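Local coordinates for ParM protein (PDB 3JS6) that probably polymerises, as an actin-like protein, into dynamic filaments that segregate plasmid DNA in Staphylococcus aureus, at residues A[48-60]-A[138-150]. Numbering follows the deposited sequence.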
ATOM      1  N   LYS A  48      18.960 -18.839  -5.902  1.00 29.81           N
ATOM      2  CA  LYS A  48      19.070 -17.415  -5.574  1.00 35.16           C
ATOM      3  C   LYS A  48      17.636 -16.948  -5.397  1.00 29.01           C
ATOM      4  O   LYS A  48      16.906 -16.755  -6.377  1.00 34.63           O
ATOM      5  CB  LYS A  48      19.727 -16.639  -6.715  1.00 41.01           C
ATOM      6  CG  LYS A  48      21.177 -17.026  -6.968  1.00 48.24           C
ATOM      7  CD  LYS A  48      22.004 -17.012  -5.683  1.00 51.22           C
ATOM      8  CE  LYS A  48      22.001 -15.641  -5.022  1.00 50.98           C
ATOM      9  NZ  LYS A  48      22.832 -15.626  -3.783  1.00 53.72           N
ATOM     10  N   LEU A  49      17.232 -16.783  -4.147  1.00 24.86           N
ATOM     11  CA  LEU A  49      15.862 -16.399  -3.832  1.00 20.85           C
ATOM     12  C   LEU A  49      15.671 -14.905  -3.619  1.00 29.59           C
ATOM     13  O   LEU A  49      16.608 -14.183  -3.251  1.00 30.85           O
ATOM     14  CB  LEU A  49      15.405 -17.154  -2.581  1.00 27.39           C
ATOM     15  CG  LEU A  49      15.488 -18.683  -2.711  1.00 33.01           C
ATOM     16  CD1 LEU A  49      14.996 -19.335  -1.438  1.00 34.60           C
ATOM     17  CD2 LEU A  49      14.667 -19.141  -3.882  1.00 29.33           C
ATOM     18  N   ASP A  50      14.444 -14.452  -3.845  1.00 25.11           N
ATOM     19  CA  ASP A  50      14.113 -13.041  -3.673  1.00 30.66           C
ATOM     20  C   ASP A  50      13.763 -12.804  -2.209  1.00 21.49           C
ATOM     21  O   ASP A  50      12.584 -12.656  -1.837  1.00 24.47           O
ATOM     22  CB  ASP A  50      12.937 -12.660  -4.577  1.00 35.19           C
ATOM     23  CG  ASP A  50      12.666 -11.160  -4.569  1.00 45.08           C
ATOM     24  OD1 ASP A  50      13.520 -10.420  -4.023  1.00 44.05           O
ATOM     25  OD2 ASP A  50      11.617 -10.727  -5.107  1.00 43.60           O
ATOM     26  N   VAL A  51      14.793 -12.835  -1.373  1.00 22.24           N
ATOM     27  CA  VAL A  51      14.627 -12.625   0.061  1.00 22.31           C
ATOM     28  C   VAL A  51      15.971 -12.134   0.598  1.00 25.48           C
ATOM     29  O   VAL A  51      17.022 -12.538   0.105  1.00 24.39           O
ATOM     30  CB  VAL A  51      14.188 -13.948   0.768  1.00 27.81           C
ATOM     31  CG1 VAL A  51      15.267 -15.008   0.626  1.00 21.66           C
ATOM     32  CG2 VAL A  51      13.901 -13.689   2.253  1.00 30.13           C
ATOM     33  N   SER A  52      15.939 -11.251   1.590  1.00 21.14           N
ATOM     34  CA  SER A  52      17.166 -10.710   2.165  1.00 24.28           C
ATOM     35  C   SER A  52      17.270 -10.901   3.672  1.00 21.80           C
ATOM     36  O   SER A  52      16.287 -11.193   4.348  1.00 24.05           O
ATOM     37  CB  SER A  52      17.282  -9.214   1.844  1.00 22.21           C
ATOM     38  OG  SER A  52      17.404  -9.001   0.455  1.00 26.75           O
ATOM     39  N   GLU A  53      18.483 -10.739   4.181  1.00 25.04           N
ATOM     40  CA  GLU A  53      18.759 -10.872   5.606  1.00 25.84           C
ATOM     41  C   GLU A  53      19.017  -9.495   6.152  1.00 23.53           C
ATOM     42  O   GLU A  53      19.762  -8.718   5.540  1.00 19.96           O
ATOM     43  CB  GLU A  53      19.988 -11.749   5.843  1.00 26.71           C
ATOM     44  CG  GLU A  53      19.856 -13.142   5.280  1.00 32.85           C
ATOM     45  CD  GLU A  53      21.068 -14.005   5.593  1.00 48.22           C
ATOM     46  OE1 GLU A  53      22.181 -13.448   5.758  1.00 43.56           O
ATOM     47  OE2 GLU A  53      20.908 -15.240   5.664  1.00 47.84           O
ATOM     48  N   PHE A  54      18.402  -9.196   7.298  1.00 23.50           N
ATOM     49  CA  PHE A  54      18.541  -7.890   7.933  1.00 23.54           C
ATOM     50  C   PHE A  54      19.039  -7.970   9.376  1.00 23.30           C
ATOM     51  O   PHE A  54      18.468  -8.699  10.200  1.00 22.04           O
ATOM     52  CB  PHE A  54      17.191  -7.154   7.945  1.00 19.46           C
ATOM     53  CG  PHE A  54      16.601  -6.948   6.582  1.00 26.02           C
ATOM     54  CD1 PHE A  54      15.996  -7.997   5.891  1.00 19.77           C
ATOM     55  CD2 PHE A  54      16.683  -5.704   5.970  1.00 18.42           C
ATOM     56  CE1 PHE A  54      15.486  -7.793   4.605  1.00 15.05           C
ATOM     57  CE2 PHE A  54      16.179  -5.503   4.690  1.00 20.15           C
ATOM     58  CZ  PHE A  54      15.581  -6.549   4.012  1.00 20.70           C
ATOM     59  N   ILE A  55      20.104  -7.222   9.667  1.00 20.01           N
ATOM     60  CA  ILE A  55      20.635  -7.135  11.034  1.00 21.93           C
ATOM     61  C   ILE A  55      20.494  -5.668  11.408  1.00 21.81           C
ATOM     62  O   ILE A  55      21.052  -4.779  10.735  1.00 20.00           O
ATOM     63  CB  ILE A  55      22.101  -7.566  11.117  1.00 23.67           C
ATOM     64  CG1 ILE A  55      22.204  -9.069  10.852  1.00 26.96           C
ATOM     65  CG2 ILE A  55      22.658  -7.257  12.505  1.00 26.92           C
ATOM     66  CD1 ILE A  55      23.643  -9.571  10.809  1.00 29.35           C
ATOM     67  N   ILE A  56      19.747  -5.412  12.479  1.00 20.60           N
ATOM     68  CA  ILE A  56      19.458  -4.036  12.906  1.00 19.86           C
ATOM     69  C   ILE A  56      20.291  -3.597  14.121  1.00 22.94           C
ATOM     70  O   ILE A  56      20.278  -4.265  15.160  1.00 20.10           O
ATOM     71  CB  ILE A  56      17.960  -3.883  13.311  1.00 21.90           C
ATOM     72  CG1 ILE A  56      17.033  -4.548  12.281  1.00 20.37           C
ATOM     73  CG2 ILE A  56      17.636  -2.404  13.523  1.00 20.72           C
ATOM     74  CD1 ILE A  56      17.288  -4.135  10.857  1.00 30.62           C
ATOM     75  N   ASN A  57      20.979  -2.466  13.982  1.00 22.53           N
ATOM     76  CA  ASN A  57      21.836  -1.892  15.042  1.00 22.41           C
ATOM     77  C   ASN A  57      22.817  -2.865  15.689  1.00 21.28           C
ATOM     78  O   ASN A  57      23.030  -2.846  16.908  1.00 23.62           O
ATOM     79  CB  ASN A  57      20.984  -1.222  16.130  1.00 18.61           C
ATOM     80  CG  ASN A  57      20.302   0.035  15.632  1.00 17.52           C
ATOM     81  OD1 ASN A  57      20.879   0.797  14.843  1.00 20.12           O
ATOM     82  ND2 ASN A  57      19.078   0.258  16.073  1.00 24.90           N
ATOM     83  N   GLY A  58      23.416  -3.720  14.880  1.00 24.28           N
ATOM     84  CA  GLY A  58      24.398  -4.661  15.404  1.00 21.70           C
ATOM     85  C   GLY A  58      23.843  -5.841  16.179  1.00 23.28           C
ATOM     86  O   GLY A  58      24.600  -6.566  16.835  1.00 25.07           O
ATOM     87  N   ASN A  59      22.535  -6.055  16.123  1.00 22.84           N
ATOM     88  CA  ASN A  59      21.970  -7.189  16.855  1.00 25.01           C
ATOM     89  C   ASN A  59      22.103  -8.492  16.058  1.00 24.31           C
ATOM     90  O   ASN A  59      21.165  -8.921  15.379  1.00 24.32           O
ATOM     91  CB  ASN A  59      20.499  -6.944  17.221  1.00 21.44           C
ATOM     92  CG  ASN A  59      19.914  -8.088  18.054  1.00 28.16           C
ATOM     93  OD1 ASN A  59      20.609  -9.065  18.344  1.00 27.17           O
ATOM     94  ND2 ASN A  59      18.634  -7.980  18.418  1.00 22.42           N
ATOM     95  N   ASN A  60      23.278  -9.106  16.165  1.00 24.93           N
ATOM     96  CA  ASN A  60      23.603 -10.355  15.478  1.00 26.27           C
ATOM     97  C   ASN A  60      22.771 -11.531  15.969  1.00 31.56           C
ATOM     98  O   ASN A  60      22.777 -12.584  15.348  1.00 30.41           O
ATOM     99  CB  ASN A  60      25.079 -10.723  15.678  1.00 30.39           C
ATOM    100  CG  ASN A  60      26.037  -9.710  15.071  1.00 33.32           C
ATOM    101  OD1 ASN A  60      27.206  -9.633  15.462  1.00 42.20           O
ATOM    102  ND2 ASN A  60      25.560  -8.948  14.106  1.00 40.70           N
ATOM    103  N   ASN A 138      10.746   8.243  12.490  1.00 26.30           N
ATOM    104  CA  ASN A 138      11.725   9.295  12.665  1.00 27.61           C
ATOM    105  C   ASN A 138      12.877   9.010  13.607  1.00 32.84           C
ATOM    106  O   ASN A 138      12.867   9.462  14.752  1.00 26.76           O
ATOM    107  CB  ASN A 138      11.032  10.575  13.108  1.00 27.00           C
ATOM    108  CG  ASN A 138      11.733  11.794  12.601  1.00 33.55           C
ATOM    109  OD1 ASN A 138      12.954  11.800  12.482  1.00 32.12           O
ATOM    110  ND2 ASN A 138      10.972  12.839  12.287  1.00 38.84           N
ATOM    111  N   LYS A 139      13.874   8.275  13.107  1.00 30.71           N
ATOM    112  CA  LYS A 139      15.067   7.950  13.875  1.00 29.71           C
ATOM    113  C   LYS A 139      16.164   7.403  12.980  1.00 30.92           C
ATOM    114  O   LYS A 139      15.905   6.929  11.876  1.00 28.62           O
ATOM    115  CB  LYS A 139      14.762   6.930  14.981  1.00 31.69           C
ATOM    116  CG  LYS A 139      14.381   5.549  14.504  1.00 36.06           C
ATOM    117  CD  LYS A 139      14.028   4.655  15.689  1.00 37.88           C
ATOM    118  CE  LYS A 139      13.396   3.345  15.224  1.00 41.77           C
ATOM    119  NZ  LYS A 139      12.977   2.507  16.367  1.00 48.56           N
ATOM    120  N   SER A 140      17.394   7.491  13.461  1.00 27.01           N
ATOM    121  CA  SER A 140      18.534   6.990  12.725  1.00 30.74           C
ATOM    122  C   SER A 140      18.687   5.530  13.049  1.00 25.88           C
ATOM    123  O   SER A 140      18.234   5.084  14.093  1.00 23.46           O
ATOM    124  CB  SER A 140      19.816   7.721  13.149  1.00 32.28           C
ATOM    125  OG  SER A 140      19.894   8.984  12.520  1.00 35.29           O
ATOM    126  N   ARG A 141      19.314   4.780  12.145  1.00 21.23           N
ATOM    127  CA  ARG A 141      19.543   3.376  12.451  1.00 25.95           C
ATOM    128  C   ARG A 141      20.562   2.746  11.533  1.00 19.52           C
ATOM    129  O   ARG A 141      20.743   3.181  10.408  1.00 23.90           O
ATOM    130  CB  ARG A 141      18.238   2.593  12.376  1.00 21.24           C
ATOM    131  CG  ARG A 141      17.582   2.510  11.006  1.00 34.68           C
ATOM    132  CD  ARG A 141      16.512   3.593  10.894  1.00 44.18           C
ATOM    133  NE  ARG A 141      15.227   3.072  11.381  1.00 32.09           N
ATOM    134  CZ  ARG A 141      14.024   3.622  11.180  1.00 24.73           C
ATOM    135  NH1 ARG A 141      13.920   4.746  10.474  1.00 25.94           N
ATOM    136  NH2 ARG A 141      12.930   3.048  11.689  1.00 18.90           N
ATOM    137  N   LEU A 142      21.240   1.730  12.026  1.00 23.26           N
ATOM    138  CA  LEU A 142      22.213   1.003  11.242  1.00 19.50           C
ATOM    139  C   LEU A 142      21.523  -0.286  10.787  1.00 26.09           C
ATOM    140  O   LEU A 142      21.026  -1.073  11.607  1.00 23.40           O
ATOM    141  CB  LEU A 142      23.431   0.628  12.087  1.00 20.04           C
ATOM    142  CG  LEU A 142      24.404  -0.273  11.304  1.00 30.10           C
ATOM    143  CD1 LEU A 142      25.042   0.555  10.204  1.00 36.95           C
ATOM    144  CD2 LEU A 142      25.486  -0.854  12.219  1.00 30.74           C
ATOM    145  N   ILE A 143      21.476  -0.505   9.487  1.00 19.67           N
ATOM    146  CA  ILE A 143      20.859  -1.728   9.002  1.00 17.36           C
ATOM    147  C   ILE A 143      21.834  -2.380   8.039  1.00 18.68           C
ATOM    148  O   ILE A 143      22.393  -1.731   7.156  1.00 22.28           O
ATOM    149  CB  ILE A 143      19.525  -1.458   8.263  1.00 19.00           C
ATOM    150  CG1 ILE A 143      18.514  -0.836   9.226  1.00 18.03           C
ATOM    151  CG2 ILE A 143      18.976  -2.773   7.666  1.00 19.23           C
ATOM    152  CD1 ILE A 143      17.230  -0.473   8.545  1.00 20.02           C
ATOM    153  N   GLU A 144      22.034  -3.675   8.220  1.00 17.54           N
ATOM    154  CA  GLU A 144      22.923  -4.433   7.360  1.00 22.89           C
ATOM    155  C   GLU A 144      21.993  -5.318   6.525  1.00 25.21           C
ATOM    156  O   GLU A 144      21.267  -6.157   7.084  1.00 22.61           O
ATOM    157  CB  GLU A 144      23.846  -5.296   8.228  1.00 26.72           C
ATOM    158  CG  GLU A 144      25.068  -5.825   7.524  1.00 36.65           C
ATOM    159  CD  GLU A 144      25.720  -6.951   8.291  1.00 47.41           C
ATOM    160  OE1 GLU A 144      25.388  -8.133   8.032  1.00 45.20           O
ATOM    161  OE2 GLU A 144      26.554  -6.652   9.164  1.00 47.46           O
ATOM    162  N   ILE A 145      22.009  -5.124   5.206  1.00 20.54           N
ATOM    163  CA  ILE A 145      21.158  -5.901   4.306  1.00 23.69           C
ATOM    164  C   ILE A 145      22.074  -6.837   3.539  1.00 25.42           C
ATOM    165  O   ILE A 145      22.991  -6.375   2.843  1.00 19.92           O
ATOM    166  CB  ILE A 145      20.391  -5.007   3.291  1.00 21.19           C
ATOM    167  CG1 ILE A 145      19.597  -3.930   4.027  1.00 21.85           C
ATOM    168  CG2 ILE A 145      19.397  -5.878   2.487  1.00 20.34           C
ATOM    169  CD1 ILE A 145      20.349  -2.614   4.237  1.00 25.40           C
ATOM    170  N   ASP A 146      21.847  -8.137   3.693  1.00 21.34           N
ATOM    171  CA  ASP A 146      22.681  -9.138   3.036  1.00 25.81           C
ATOM    172  C   ASP A 146      24.169  -8.795   3.222  1.00 30.20           C
ATOM    173  O   ASP A 146      24.956  -8.796   2.266  1.00 24.99           O
ATOM    174  CB  ASP A 146      22.307  -9.206   1.548  1.00 25.64           C
ATOM    175  CG  ASP A 146      20.903  -9.748   1.333  1.00 29.03           C
ATOM    176  OD1 ASP A 146      20.250  -9.352   0.345  1.00 35.83           O
ATOM    177  OD2 ASP A 146      20.453 -10.579   2.157  1.00 25.88           O
ATOM    178  N   GLY A 147      24.536  -8.482   4.466  1.00 33.16           N
ATOM    179  CA  GLY A 147      25.913  -8.145   4.798  1.00 30.95           C
ATOM    180  C   GLY A 147      26.405  -6.730   4.491  1.00 33.85           C
ATOM    181  O   GLY A 147      27.512  -6.382   4.863  1.00 35.21           O
ATOM    182  N   ILE A 148      25.603  -5.907   3.828  1.00 30.23           N
ATOM    183  CA  ILE A 148      26.028  -4.549   3.488  1.00 31.03           C
ATOM    184  C   ILE A 148      25.462  -3.519   4.474  1.00 30.24           C
ATOM    185  O   ILE A 148      24.257  -3.314   4.538  1.00 21.83           O
ATOM    186  CB  ILE A 148      25.570  -4.169   2.054  1.00 29.76           C
ATOM    187  CG1 ILE A 148      26.084  -5.194   1.035  1.00 31.81           C
ATOM    188  CG2 ILE A 148      26.047  -2.772   1.709  1.00 29.40           C
ATOM    189  CD1 ILE A 148      27.610  -5.275   0.939  1.00 36.27           C
ATOM    190  N   ALA A 149      26.341  -2.859   5.225  1.00 29.49           N
ATOM    191  CA  ALA A 149      25.938  -1.868   6.221  1.00 31.02           C
ATOM    192  C   ALA A 149      25.511  -0.528   5.633  1.00 32.04           C
ATOM    193  O   ALA A 149      26.223   0.060   4.822  1.00 28.29           O
ATOM    194  CB  ALA A 149      27.090  -1.633   7.232  1.00 24.40           C
ATOM    195  N   LYS A 150      24.335  -0.063   6.033  1.00 29.96           N
ATOM    196  CA  LYS A 150      23.834   1.241   5.594  1.00 25.69           C
ATOM    197  C   LYS A 150      23.497   1.986   6.859  1.00 28.37           C
ATOM    198  O   LYS A 150      22.849   1.427   7.754  1.00 22.02           O
ATOM    199  CB  LYS A 150      22.553   1.122   4.757  1.00 29.33           C
ATOM    200  CG  LYS A 150      22.740   0.517   3.370  1.00 24.58           C
ATOM    201  CD  LYS A 150      23.698   1.327   2.525  1.00 26.04           C
ATOM    202  CE  LYS A 150      23.864   0.688   1.156  1.00 30.05           C
ATOM    203  NZ  LYS A 150      24.831   1.420   0.296  1.00 31.30           N
TER
HETATM  204  O   HOH W   1      17.270   2.726  15.325  1.00 23.27           O
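D146 meets S52 and E53 through both oxygens of its carboxylate, closing one end of an antiparallel strand pair. From its CB, the side chain runs with CG anti to the carbonyl carbon (chi1 -67°), which swings the carboxylate back to the 48-60 segment. CG lies 3.7 Å from S52 OG. OD1 accepts the S52 hydroxyl on its syn side, tilted out of the carboxylate plane (OG to OD1 2.9 Å), while OD2 takes E53 N from above that plane, 38° out of it, at 2.8 Å. The D146 amide in turn donates to E53 O, so three bonds join D146 to the 48-60 segment.

Further along, I55 and E144 form the hydrogen-bonded pair, flanked by the non-hydrogen-bonded pairs F54–I145 and I56–I143; strand axes at 154° confirm the antiparallel course. At the far end N57, in the type I' turn from I56 to N59, donates its N to L142 O and accepts L142 N with OD1 (3.0 Å, nearly straight at the hydrogen), as a backbone carbonyl would in a regular hydrogen-bonded pair, while ND2 reaches S140 O through a water.

On the buried face, the F54 ring receives I143 CG2 at its edge (4.1 Å from CD2) and I145 CG1 obliquely (3.8 Å from CE2). I55 CD1 and E144 OE1 approach on the reverse face.

R105 adds a salt bridge to D146 OD1. Strand 52-56 lies between strands 64-66 and 141-145, the latter joined to 148-161 in a beta hairpin by the type I' turn I145–I148; F54 and R141 pack against helix 90-104, within the actin-like N-terminal family region.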